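Local coordinates for protein aerobactin synthase IucC (Klebsiella pneumoniae, PDB 6CN7) that probably catalyses the ATP-dependent joining of a second N-acetyl-N-hydroxylysine to citryl-N-acetyl-N-hydroxylysine, the step that completes the iron-chelating siderophore aerobactin, at residues Q306-D311 / A319-E324; P409-L414 / S517-E522; K18-L23 / A46-S51; A52-G55 / W59-I62; L255-Q258 / L263-A266. The protein carries 5 engineered substitutions. One frame throughout, in Å; residues are numbered along the deposited sequence.

Contact 1 (Q306-D311 / A319-E324); sequences QVFATD and AVILGE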
# COMPACT_ATOMS: atom_id res chain seq x y z
N GLN A 306 -3.32 20.95 36.75
CA GLN A 306 -3.29 21.89 37.88
C GLN A 306 -4.69 22.35 38.26
O GLN A 306 -4.98 22.57 39.44
CB GLN A 306 -2.41 23.09 37.54
N VAL A 307 -5.58 22.50 37.28
CA VAL A 307 -6.95 22.95 37.56
C VAL A 307 -7.70 21.87 38.33
O VAL A 307 -8.35 22.15 39.35
CB VAL A 307 -7.67 23.33 36.26
CG1 VAL A 307 -9.14 23.66 36.53
CG2 VAL A 307 -6.98 24.50 35.59
N PHE A 308 -7.63 20.62 37.85
CA PHE A 308 -8.34 19.53 38.51
C PHE A 308 -7.79 19.25 39.90
O PHE A 308 -8.53 18.78 40.77
CB PHE A 308 -8.27 18.27 37.64
CG PHE A 308 -9.23 18.28 36.48
CD1 PHE A 308 -9.47 19.44 35.77
CD2 PHE A 308 -9.89 17.12 36.11
CE1 PHE A 308 -10.35 19.45 34.71
CE2 PHE A 308 -10.77 17.13 35.04
CZ PHE A 308 -10.99 18.30 34.34
N ALA A 309 -6.51 19.54 40.13
CA ALA A 309 -5.93 19.34 41.46
C ALA A 309 -6.36 20.43 42.42
O ALA A 309 -6.60 20.17 43.61
CB ALA A 309 -4.41 19.28 41.36
N THR A 310 -6.47 21.67 41.94
CA THR A 310 -6.81 22.80 42.80
C THR A 310 -8.31 22.89 43.04
O THR A 310 -8.76 22.98 44.19
CB THR A 310 -6.29 24.10 42.17
OG1 THR A 310 -4.86 24.05 42.09
CG2 THR A 310 -6.71 25.32 42.98
N ASP A 311 -9.10 22.88 41.97
CA ASP A 311 -10.53 23.08 42.08
C ASP A 311 -11.16 21.99 42.95
O ASP A 311 -11.01 20.80 42.68
CB ASP A 311 -11.16 23.08 40.69
CG ASP A 311 -12.63 23.43 40.72
OD1 ASP A 311 -13.46 22.52 40.92
OD2 ASP A 311 -12.96 24.63 40.56
N ALA A 319 -12.09 13.17 38.94
CA ALA A 319 -11.68 13.20 37.54
C ALA A 319 -10.17 13.26 37.41
O ALA A 319 -9.49 13.99 38.14
CB ALA A 319 -12.32 14.39 36.84
N VAL A 320 -9.64 12.49 36.46
CA VAL A 320 -8.20 12.39 36.23
C VAL A 320 -7.89 12.91 34.83
O VAL A 320 -8.64 12.66 33.88
CB VAL A 320 -7.71 10.93 36.38
CG1 VAL A 320 -6.22 10.82 36.03
CG2 VAL A 320 -7.96 10.43 37.79
N ILE A 321 -6.78 13.63 34.72
CA ILE A 321 -6.29 14.15 33.45
C ILE A 321 -5.06 13.33 33.07
O ILE A 321 -3.99 13.48 33.68
CB ILE A 321 -5.96 15.64 33.53
CG1 ILE A 321 -7.23 16.46 33.80
CG2 ILE A 321 -5.26 16.12 32.26
CD1 ILE A 321 -8.25 16.43 32.68
N LEU A 322 -5.20 12.47 32.07
CA LEU A 322 -4.06 11.72 31.55
C LEU A 322 -3.21 12.64 30.68
O LEU A 322 -3.72 13.28 29.76
CB LEU A 322 -4.54 10.50 30.76
CG LEU A 322 -5.31 9.46 31.59
CD1 LEU A 322 -5.88 8.37 30.71
CD2 LEU A 322 -4.42 8.85 32.66
N GLY A 323 -1.91 12.70 30.98
CA GLY A 323 -1.04 13.67 30.37
C GLY A 323 -0.27 13.14 29.17
O GLY A 323 -0.21 11.94 28.90
N GLU A 324 0.33 14.08 28.43
CA GLU A 324 1.22 13.79 27.31
C GLU A 324 2.62 14.26 27.68
O GLU A 324 2.99 15.42 27.41
CB GLU A 324 0.74 14.48 26.04
CG GLU A 324 -0.58 13.94 25.50
CD GLU A 324 -1.02 14.62 24.22
OE1 GLU A 324 -0.36 15.59 23.80
OE2 GLU A 324 -2.03 14.17 23.63
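Phe-308, near the C-terminal end of helix 291-310, lays its ring against Ile-321 and Ala-319, joining that helix to strand 320-321 at the edge of a mixed four-stranded sheet. It is helix-on-sheet packing built round a CH-pi contact. Ile-321 CG1 sits 3.8 Å from the centroid of the Phe-308 ring, 19° off the ring normal, over the face though shifted toward the rim. From there CD1 runs on across the ring and comes within 3.5 Å of Phe-308 CE2. The ethyl branch of Ile-321 does this work because CG1 stands beside the backbone N (chi1 -65°), while CG2 takes the position anti to that N. The two side chains cross at about a right angle.

Ala-319 brings a single methyl to the rim: its CB approaches obliquely, displaced to the side of the ring plane away from Ile-321, 3.6 Å from Phe-308 CE2. No hydrogen bond links the two segments, so apolar contact alone carries this join. Leu-413 of helix 395-417 and Leu-442 of strand 436-442 also touch Phe-308, which is thereby enclosed between helices and sheet. Just past the helix, Asp-311 caps helix 312-317 through OD1, bonded to the N of Leu-314. At the edge of the Phe-308 ring, in its plane, lies the carbonyl oxygen of Ala-319.

Contact 2 (P409-L414 / S517-E522); sequences PLYHLL and SDYMQE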
# COMPACT_ATOMS: atom_id res chain seq x y z
N PRO A 409 -18.05 17.14 36.38
CA PRO A 409 -16.74 17.74 36.10
C PRO A 409 -16.69 18.48 34.78
O PRO A 409 -16.13 19.58 34.70
CB PRO A 409 -15.79 16.53 36.09
CG PRO A 409 -16.52 15.44 36.77
CD PRO A 409 -17.97 15.68 36.54
N LEU A 410 -17.28 17.91 33.72
CA LEU A 410 -17.22 18.55 32.41
C LEU A 410 -18.03 19.84 32.38
O LEU A 410 -17.59 20.84 31.81
CB LEU A 410 -17.72 17.58 31.34
CG LEU A 410 -16.87 16.32 31.14
CD1 LEU A 410 -17.56 15.36 30.18
CD2 LEU A 410 -15.48 16.68 30.61
N TYR A 411 -19.21 19.84 33.00
CA TYR A 411 -20.03 21.04 33.02
C TYR A 411 -19.42 22.11 33.91
O TYR A 411 -19.47 23.30 33.59
CB TYR A 411 -21.45 20.70 33.47
CG TYR A 411 -22.44 21.83 33.32
CD1 TYR A 411 -22.66 22.42 32.08
CD2 TYR A 411 -23.16 22.29 34.41
CE1 TYR A 411 -23.57 23.45 31.94
CE2 TYR A 411 -24.07 23.32 34.27
CZ TYR A 411 -24.27 23.90 33.03
OH TYR A 411 -25.18 24.92 32.89
N HIS A 412 -18.84 21.70 35.04
CA HIS A 412 -18.17 22.65 35.93
C HIS A 412 -16.96 23.27 35.25
O HIS A 412 -16.75 24.49 35.31
CB HIS A 412 -17.77 21.95 37.23
CG HIS A 412 -17.00 22.82 38.17
ND1 HIS A 412 -17.56 23.90 38.82
CD2 HIS A 412 -15.71 22.76 38.59
CE1 HIS A 412 -16.66 24.47 39.59
NE2 HIS A 412 -15.53 23.80 39.46
N LEU A 413 -16.13 22.44 34.61
CA LEU A 413 -14.99 22.97 33.86
C LEU A 413 -15.44 24.04 32.88
O LEU A 413 -14.78 25.08 32.74
CB LEU A 413 -14.29 21.83 33.12
CG LEU A 413 -13.03 22.19 32.32
CD1 LEU A 413 -11.95 22.75 33.23
CD2 LEU A 413 -12.51 20.97 31.57
N LEU A 414 -16.57 23.82 32.20
CA LEU A 414 -17.05 24.78 31.21
C LEU A 414 -17.53 26.07 31.86
O LEU A 414 -17.11 27.17 31.47
CB LEU A 414 -18.17 24.15 30.38
CG LEU A 414 -18.94 25.10 29.45
CD1 LEU A 414 -18.01 25.73 28.43
CD2 LEU A 414 -20.08 24.37 28.76
N SER A 517 -29.14 19.99 38.77
CA SER A 517 -29.79 20.98 39.63
C SER A 517 -29.10 21.07 40.98
O SER A 517 -28.76 22.16 41.45
CB SER A 517 -31.27 20.63 39.80
OG SER A 517 -32.00 20.88 38.62
N ASP A 518 -28.90 19.92 41.64
CA ASP A 518 -28.17 19.91 42.90
C ASP A 518 -26.82 20.59 42.74
O ASP A 518 -26.43 21.43 43.56
CB ASP A 518 -27.99 18.47 43.39
CG ASP A 518 -29.30 17.82 43.78
OD1 ASP A 518 -30.34 18.52 43.78
OD2 ASP A 518 -29.29 16.61 44.10
N TYR A 519 -26.09 20.25 41.67
CA TYR A 519 -24.77 20.83 41.47
C TYR A 519 -24.83 22.35 41.37
O TYR A 519 -23.99 23.05 41.95
CB TYR A 519 -24.13 20.24 40.21
CG TYR A 519 -23.11 21.17 39.60
CD1 TYR A 519 -21.83 21.26 40.12
CD2 TYR A 519 -23.44 21.96 38.52
CE1 TYR A 519 -20.90 22.11 39.58
CE2 TYR A 519 -22.52 22.82 37.96
CZ TYR A 519 -21.25 22.89 38.49
OH TYR A 519 -20.34 23.74 37.93
N MET A 520 -25.80 22.88 40.63
CA MET A 520 -25.89 24.33 40.46
C MET A 520 -26.32 25.01 41.76
O MET A 520 -25.84 26.11 42.07
CB MET A 520 -26.84 24.67 39.32
CG MET A 520 -26.28 24.31 37.94
SD MET A 520 -27.29 24.88 36.55
CE MET A 520 -28.71 23.81 36.69
N GLN A 521 -27.21 24.38 42.52
CA GLN A 521 -27.54 24.90 43.85
C GLN A 521 -26.28 25.10 44.68
O GLN A 521 -26.16 26.10 45.40
CB GLN A 521 -28.49 23.94 44.57
CG GLN A 521 -29.97 24.18 44.31
CD GLN A 521 -30.85 23.44 45.30
OE1 GLN A 521 -30.35 22.81 46.24
NE2 GLN A 521 -32.16 23.51 45.10
N GLU A 522 -25.34 24.16 44.60
CA GLU A 522 -24.14 24.21 45.42
C GLU A 522 -23.18 25.32 45.00
O GLU A 522 -22.17 25.53 45.68
CB GLU A 522 -23.42 22.86 45.35
CG GLU A 522 -24.24 21.70 45.90
CD GLU A 522 -23.57 20.35 45.72
OE1 GLU A 522 -22.58 20.27 44.96
OE2 GLU A 522 -24.04 19.38 46.34
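Tyr-519 reaches from helix 505-521 to helix 395-417 and puts its ring between two successive residues there, touching Tyr-411 with its CE2 side and His-412 with its hydroxyl. This is helix-helix packing bridged by aromatic side chains: the helix segments run 11.5 Å apart at an angle of 39°, a gap wide enough for such groups to span.

At the far end of Tyr-519, OH and His-412 ND1 share a hydrogen bond of 2.9 Å, in the plane of the imidazole and also in the plane of the phenol. The two rings stand nearly perpendicular, their planes 83° apart, and they meet rim to rim, with neither over the face of the other. The hydroxyl is closely packed as well as bonded, since Tyr-519 OH lies only 3.2 Å from His-412 CB. In His-412, CG anti to the backbone N carries the imidazole out, and chi2 of 68° turns its ND1 edge to the hydroxyl.

Lower on the phenol, Tyr-519 CE2 lies obliquely against Tyr-411 CD2 at 3.6 Å. Tyr-411 extends past this point, passing Met-520, whose SD comes to the edge of the ring 4.2 Å from Tyr-411 OH. That hydroxyl has its polar partner elsewhere, in the carbonyl of Phe-533.

On its other side His-412 NE2 is bonded to Asp-311. Both ring nitrogens of this buried histidine thus have partners, which should fix the rotation of the imidazole; the carboxylate may polarise it, though its charge is shared with Arg-416 and Tyr-417.

Contact 3 (K18-L23 / A46-S51); sequences KMLAEL and AQWRFS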
# COMPACT_ATOMS: atom_id res chain seq x y z
N LYS A 18 -29.43 0.76 11.43
CA LYS A 18 -28.65 1.88 11.93
C LYS A 18 -28.67 3.05 10.95
O LYS A 18 -28.83 4.21 11.35
CB LYS A 18 -27.21 1.44 12.20
CG LYS A 18 -26.32 2.53 12.78
CD LYS A 18 -24.89 2.06 12.97
CE LYS A 18 -23.99 3.21 13.41
NZ LYS A 18 -22.58 2.79 13.63
N MET A 19 -28.53 2.76 9.65
CA MET A 19 -28.55 3.81 8.64
C MET A 19 -29.90 4.52 8.60
O MET A 19 -29.97 5.75 8.65
CB MET A 19 -28.21 3.23 7.27
CG MET A 19 -26.80 2.68 7.15
SD MET A 19 -26.55 1.72 5.64
CE MET A 19 -26.71 2.99 4.38
N LEU A 20 -30.99 3.75 8.51
CA LEU A 20 -32.32 4.35 8.42
C LEU A 20 -32.62 5.20 9.65
O LEU A 20 -33.12 6.33 9.53
CB LEU A 20 -33.38 3.26 8.25
CG LEU A 20 -33.41 2.47 6.94
CD1 LEU A 20 -34.45 1.36 7.03
CD2 LEU A 20 -33.70 3.37 5.75
N ALA A 21 -32.32 4.68 10.84
CA ALA A 21 -32.69 5.38 12.06
C ALA A 21 -31.93 6.69 12.21
O ALA A 21 -32.51 7.71 12.59
CB ALA A 21 -32.43 4.48 13.27
N GLU A 22 -30.63 6.69 11.91
CA GLU A 22 -29.84 7.90 12.10
C GLU A 22 -30.15 8.94 11.02
O GLU A 22 -30.26 10.14 11.32
CB GLU A 22 -28.35 7.56 12.11
CG GLU A 22 -27.44 8.71 12.57
CD GLU A 22 -27.62 9.05 14.03
OE1 GLU A 22 -28.02 8.16 14.81
OE2 GLU A 22 -27.37 10.21 14.41
N LEU A 23 -30.30 8.51 9.77
CA LEU A 23 -30.64 9.45 8.71
C LEU A 23 -32.04 10.02 8.89
O LEU A 23 -32.30 11.16 8.49
CB LEU A 23 -30.52 8.78 7.34
CG LEU A 23 -29.10 8.41 6.89
CD1 LEU A 23 -29.14 7.53 5.66
CD2 LEU A 23 -28.27 9.66 6.63
N ALA A 46 -38.08 2.86 -3.77
CA ALA A 46 -38.06 1.82 -2.74
C ALA A 46 -38.79 2.32 -1.51
O ALA A 46 -38.82 3.52 -1.23
CB ALA A 46 -36.63 1.42 -2.38
N GLN A 47 -39.39 1.38 -0.78
CA GLN A 47 -40.06 1.65 0.48
C GLN A 47 -39.57 0.65 1.51
O GLN A 47 -39.57 -0.56 1.26
CB GLN A 47 -41.58 1.55 0.34
CG GLN A 47 -42.34 1.66 1.66
CD GLN A 47 -43.82 1.46 1.51
OE1 GLN A 47 -44.27 0.40 1.09
NE2 GLN A 47 -44.60 2.48 1.86
N TRP A 48 -39.17 1.15 2.67
CA TRP A 48 -38.72 0.33 3.78
C TRP A 48 -39.80 0.31 4.85
O TRP A 48 -40.26 1.37 5.30
CB TRP A 48 -37.41 0.86 4.36
CG TRP A 48 -36.26 0.66 3.44
CD1 TRP A 48 -35.80 1.52 2.50
CD2 TRP A 48 -35.41 -0.50 3.37
NE1 TRP A 48 -34.72 0.98 1.84
CE2 TRP A 48 -34.47 -0.26 2.36
CE3 TRP A 48 -35.37 -1.71 4.07
CZ2 TRP A 48 -33.48 -1.19 2.02
CZ3 TRP A 48 -34.39 -2.63 3.73
CH2 TRP A 48 -33.46 -2.36 2.72
N ARG A 49 -40.22 -0.89 5.25
CA ARG A 49 -41.22 -1.08 6.29
C ARG A 49 -40.59 -1.86 7.44
O ARG A 49 -39.71 -2.70 7.24
CB ARG A 49 -42.44 -1.82 5.75
CG ARG A 49 -43.15 -1.05 4.64
CD ARG A 49 -44.34 -1.80 4.06
NE ARG A 49 -45.42 -1.97 5.03
CZ ARG A 49 -45.74 -3.12 5.62
NH1 ARG A 49 -45.07 -4.24 5.36
NH2 ARG A 49 -46.74 -3.15 6.49
N PHE A 50 -41.03 -1.55 8.66
CA PHE A 50 -40.41 -2.10 9.85
C PHE A 50 -41.23 -1.70 11.07
O PHE A 50 -42.14 -0.87 10.99
CB PHE A 50 -38.96 -1.61 10.00
CG PHE A 50 -38.83 -0.11 10.05
CD1 PHE A 50 -38.99 0.57 11.25
CD2 PHE A 50 -38.56 0.61 8.91
CE1 PHE A 50 -38.87 1.94 11.30
CE2 PHE A 50 -38.44 1.99 8.95
CZ PHE A 50 -38.60 2.65 10.15
N SER A 51 -40.88 -2.30 12.20
CA SER A 51 -41.44 -1.93 13.50
C SER A 51 -40.39 -1.16 14.28
O SER A 51 -39.19 -1.48 14.21
CB SER A 51 -41.87 -3.17 14.28
OG SER A 51 -42.82 -3.93 13.56
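The indole of Trp-48 and the phenyl ring of Phe-50 both receive the same methyl, CD1 of Leu-20. Over Trp-48 this methyl stands 3.8 Å above the plane but out by the rim, and its closest approach is to the stem of the side chain: Leu-20 CD1 is 4.0 Å from Trp-48 CB. Towards Phe-50 it comes obliquely and more loosely, with Leu-20 CD1 at 4.5 Å from Phe-50 CE2. Elsewhere on the indole, NE1 is hydrogen-bonded to Gln-82 of helix 76-87, which should hold the turn of the ring.

Leu-20 and Trp-48 cross at about a right angle. With CG beside the backbone N (chi1 -68°) and CD1 at its leading end, the leucine projects from its helix toward the two aromatic residues, closer to Trp-48. Those residues are two apart on strand 46-54, so both face the helix, whereas Arg-49 between them points away from it. Leu-20 and Phe-50 also touch Ile-62 on the neighbouring strand.

No hydrogen bond crosses between the segments. Helix 4-25 here packs over one face of the N-terminal four-stranded antiparallel meander, the strands following one another in chain order: an alpha helix lying on a beta sheet.

Contact 4 (A52-G55 / W59-I62); sequences AERG and WLWI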
# COMPACT_ATOMS: atom_id res chain seq x y z
N ALA A 52 -40.82 -0.15 15.01
CA ALA A 52 -39.89 0.68 15.75
C ALA A 52 -40.63 1.42 16.86
O ALA A 52 -41.86 1.51 16.86
CB ALA A 52 -39.18 1.68 14.83
N GLU A 53 -39.84 1.93 17.80
CA GLU A 53 -40.33 2.79 18.87
C GLU A 53 -39.47 4.03 18.88
O GLU A 53 -38.24 3.94 18.83
CB GLU A 53 -40.27 2.06 20.22
CG GLU A 53 -40.72 2.89 21.41
CD GLU A 53 -40.61 2.13 22.72
OE1 GLU A 53 -40.28 0.93 22.68
OE2 GLU A 53 -40.84 2.75 23.78
N ARG A 54 -40.10 5.20 18.94
CA ARG A 54 -39.38 6.47 18.87
C ARG A 54 -39.06 6.93 20.29
O ARG A 54 -39.96 7.11 21.11
CB ARG A 54 -40.19 7.52 18.12
CG ARG A 54 -39.36 8.74 17.72
CD ARG A 54 -40.17 9.79 16.99
NE ARG A 54 -40.53 9.41 15.62
CZ ARG A 54 -39.70 9.46 14.59
NH1 ARG A 54 -38.44 9.87 14.74
NH2 ARG A 54 -40.12 9.09 13.38
N GLY A 55 -37.77 7.11 20.57
CA GLY A 55 -37.32 7.48 21.90
C GLY A 55 -37.48 8.97 22.17
O GLY A 55 -37.99 9.74 21.36
N TRP A 59 -35.34 9.83 18.04
CA TRP A 59 -34.58 8.87 17.26
C TRP A 59 -35.23 7.49 17.38
O TRP A 59 -35.59 7.07 18.49
CB TRP A 59 -33.13 8.83 17.75
CG TRP A 59 -32.32 7.73 17.18
CD1 TRP A 59 -31.97 7.54 15.87
CD2 TRP A 59 -31.71 6.65 17.91
NE1 TRP A 59 -31.20 6.41 15.74
CE2 TRP A 59 -31.02 5.85 16.98
CE3 TRP A 59 -31.69 6.29 19.26
CZ2 TRP A 59 -30.33 4.71 17.35
CZ3 TRP A 59 -30.99 5.15 19.63
CH2 TRP A 59 -30.32 4.37 18.68
N LEU A 60 -35.37 6.80 16.25
CA LEU A 60 -36.10 5.54 16.21
C LEU A 60 -35.25 4.38 16.73
O LEU A 60 -34.05 4.31 16.48
CB LEU A 60 -36.53 5.23 14.77
CG LEU A 60 -37.56 6.17 14.15
CD1 LEU A 60 -37.61 5.98 12.65
CD2 LEU A 60 -38.93 5.94 14.77
N TRP A 61 -35.90 3.48 17.47
CA TRP A 61 -35.32 2.19 17.84
C TRP A 61 -35.92 1.16 16.90
O TRP A 61 -37.03 0.68 17.12
CB TRP A 61 -35.60 1.85 19.29
CG TRP A 61 -35.30 2.95 20.26
CD1 TRP A 61 -34.49 4.02 20.06
CD2 TRP A 61 -35.82 3.08 21.59
NE1 TRP A 61 -34.47 4.82 21.18
CE2 TRP A 61 -35.28 4.26 22.13
CE3 TRP A 61 -36.69 2.31 22.37
CZ2 TRP A 61 -35.58 4.69 23.42
CZ3 TRP A 61 -36.99 2.74 23.65
CH2 TRP A 61 -36.43 3.92 24.17
N ILE A 62 -35.19 0.82 15.85
CA ILE A 62 -35.69 -0.06 14.79
C ILE A 62 -35.39 -1.51 15.15
O ILE A 62 -34.26 -1.84 15.53
CB ILE A 62 -35.08 0.32 13.44
CG1 ILE A 62 -35.59 1.70 13.01
CG2 ILE A 62 -35.40 -0.74 12.38
CD1 ILE A 62 -35.03 2.21 11.69
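Trp-61 lies flat across Glu-53 of the facing strand and Gly-55 just past its end. Starting at CB, its side chain first meets backbone: Trp-61 CB is 3.4 Å from Glu-53 O, and CG is just as close to that oxygen, which stands over one face of the indole towards the rim. With chi1 at -49° and chi2 at -20° the ring folds back over the partner strand. Its six-membered half then splits between two neighbours. At one end CE3 and CZ3 run beside the Glu-53 carboxylate, Trp-61 CZ3 lying 3.8 Å from Glu-53 CD; the two side chains point the same way, with their planes 50° apart. At the other end Trp-61 CZ2 settles 3.6 Å from Gly-55 CA, which lies over the same face as the carbonyl oxygen and has no side chain to hold the ring off.

Beneath this cover runs an antiparallel hairpin. Glu-53 and Trp-61 form its hydrogen-bonded pair, Trp-61 N giving to Glu-53 O at 2.7 Å and Glu-53 N to Trp-61 O at 3.1 Å. One step nearer the turn, Gly-55 N bonds to Trp-59 O at 3.0 Å.

The other face carries Ala-52, Arg-54, Leu-60 and Ile-62. There Leu-60 CD2 is centred over the Arg-54 guanidinium, 3.6 Å from Arg-54 CZ; Arg-54 NH1 bonds to the Gly-58 carbonyl and NH2 forms a salt bridge with Glu-24. Within this chain strand 60-62 is outermost in the four-stranded N-terminal sheet, and helix 4-25 packs against Trp-59, Leu-60 and Ile-62.

Contact 5 (L255-Q258 / L263-A266); sequences LAQQ and LTNA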
# COMPACT_ATOMS: atom_id res chain seq x y z
N LEU A 255 -1.05 -2.91 20.33
CA LEU A 255 -2.45 -3.21 20.08
C LEU A 255 -3.19 -1.90 19.86
O LEU A 255 -3.00 -0.94 20.62
CB LEU A 255 -3.06 -3.99 21.25
CG LEU A 255 -4.55 -4.30 21.22
CD1 LEU A 255 -4.86 -5.33 20.15
CD2 LEU A 255 -4.99 -4.78 22.59
N ALA A 256 -4.02 -1.84 18.82
CA ALA A 256 -4.70 -0.61 18.46
C ALA A 256 -5.90 -0.37 19.37
O ALA A 256 -6.61 -1.30 19.76
CB ALA A 256 -5.17 -0.66 17.01
N GLN A 257 -6.12 0.90 19.71
CA GLN A 257 -7.31 1.32 20.44
C GLN A 257 -8.39 1.74 19.45
O GLN A 257 -8.21 1.70 18.23
CB GLN A 257 -6.98 2.46 21.40
CG GLN A 257 -5.91 2.14 22.43
CD GLN A 257 -5.60 3.32 23.33
OE1 GLN A 257 -6.27 4.35 23.27
NE2 GLN A 257 -4.58 3.18 24.16
N GLN A 258 -9.54 2.15 19.98
CA GLN A 258 -10.62 2.64 19.12
C GLN A 258 -10.17 3.81 18.27
O GLN A 258 -10.61 3.96 17.12
CB GLN A 258 -11.83 3.03 19.97
CG GLN A 258 -12.58 1.85 20.57
CD GLN A 258 -13.31 1.02 19.53
OE1 GLN A 258 -13.20 -0.21 19.51
NE2 GLN A 258 -14.08 1.68 18.67
N LEU A 263 -1.90 3.43 20.49
CA LEU A 263 -1.67 2.00 20.66
C LEU A 263 -1.36 1.68 22.12
O LEU A 263 -0.74 2.48 22.83
CB LEU A 263 -0.51 1.52 19.79
CG LEU A 263 -0.48 2.01 18.34
CD1 LEU A 263 0.79 1.54 17.66
CD2 LEU A 263 -1.71 1.53 17.58
N THR A 264 -1.80 0.50 22.55
CA THR A 264 -1.50 -0.02 23.88
C THR A 264 -0.45 -1.12 23.76
O THR A 264 -0.48 -1.93 22.83
CB THR A 264 -2.76 -0.57 24.55
OG1 THR A 264 -3.73 0.47 24.68
CG2 THR A 264 -2.44 -1.14 25.93
N ASN A 265 0.49 -1.13 24.71
CA ASN A 265 1.54 -2.15 24.71
C ASN A 265 0.97 -3.45 25.25
O ASN A 265 0.52 -3.52 26.40
CB ASN A 265 2.72 -1.68 25.56
CG ASN A 265 3.95 -2.55 25.38
OD1 ASN A 265 3.85 -3.77 25.23
ND2 ASN A 265 5.12 -1.93 25.37
N ALA A 266 0.98 -4.49 24.41
CA ALA A 266 0.44 -5.79 24.80
C ALA A 266 1.49 -6.73 25.38
O ALA A 266 1.12 -7.71 26.04
CB ALA A 266 -0.22 -6.46 23.59
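Gln-257 and Thr-264 meet at about a right angle, the amide of one pointing at the hydroxyl of the other. Gln-257 NE2 gives a hydrogen bond to Thr-264 OG1 at 2.9 Å, with an angle of 155° at the hydrogen; the oxygen lies 17° out of the amide plane. The glutamine leaves the backbone with CG beside its N (chi1 -58°) and then runs extended, which carries the amide back across to the facing strand even though the residue itself has left beta structure. A weak second bond from NE2 goes to Asp-273 on strand 272-275, so the amide N bridges towards a third strand.

Behind this side-chain link lies the strand pairing. Leu-255 and Thr-264 form an antiparallel hydrogen-bonded pair with two short bonds: Leu-255 N to Thr-264 O and Thr-264 N to Leu-255 O are each 2.7 Å, and both donors lie in the plane of the accepting carbonyl. Leu-255 O also takes a CA-H contact from Leu-263 CA at 3.2 Å.

The apolar side chains sort themselves by face. Leu-263 and Ala-256 form the non-hydrogen-bonded pair, with Leu-263 CD2 4.1 Å from Ala-256 CB, and Leu-263 continues against Phe-166 and Leu-168 of strand 165-174. Leu-255 points to the face shared with Thr-264, where helix 128-133 covers it through Asp-129 and Cys-133. Together these residues make a beta hairpin, strands 252-256 and 262-265, within the large antiparallel sheet of the IucA/IucC family region.

Contacts 1, 2, 3 and 5 are buried, whereas contact 4 lies at the surface. Contacts 3 and 4 share strand 46-54 and one N-terminal sheet: in the first a helix meets the sheet through apolar groups alone, in the second backbone bonds pair two strands, and Ala-21 touches Trp-59 between them. Contact 5 is also a hairpin, but in another sheet, and adds a side-chain hydrogen bond. Contacts 1 and 2 lie side by side, their centres about 17 Å apart, and join through Asp-311 with His-412 and Phe-308 with Leu-413; contact 1 is purely apolar across its segments, contact 2 aromatic with one buried polar link. About 43 Å separates the centres of contacts 1 and 3.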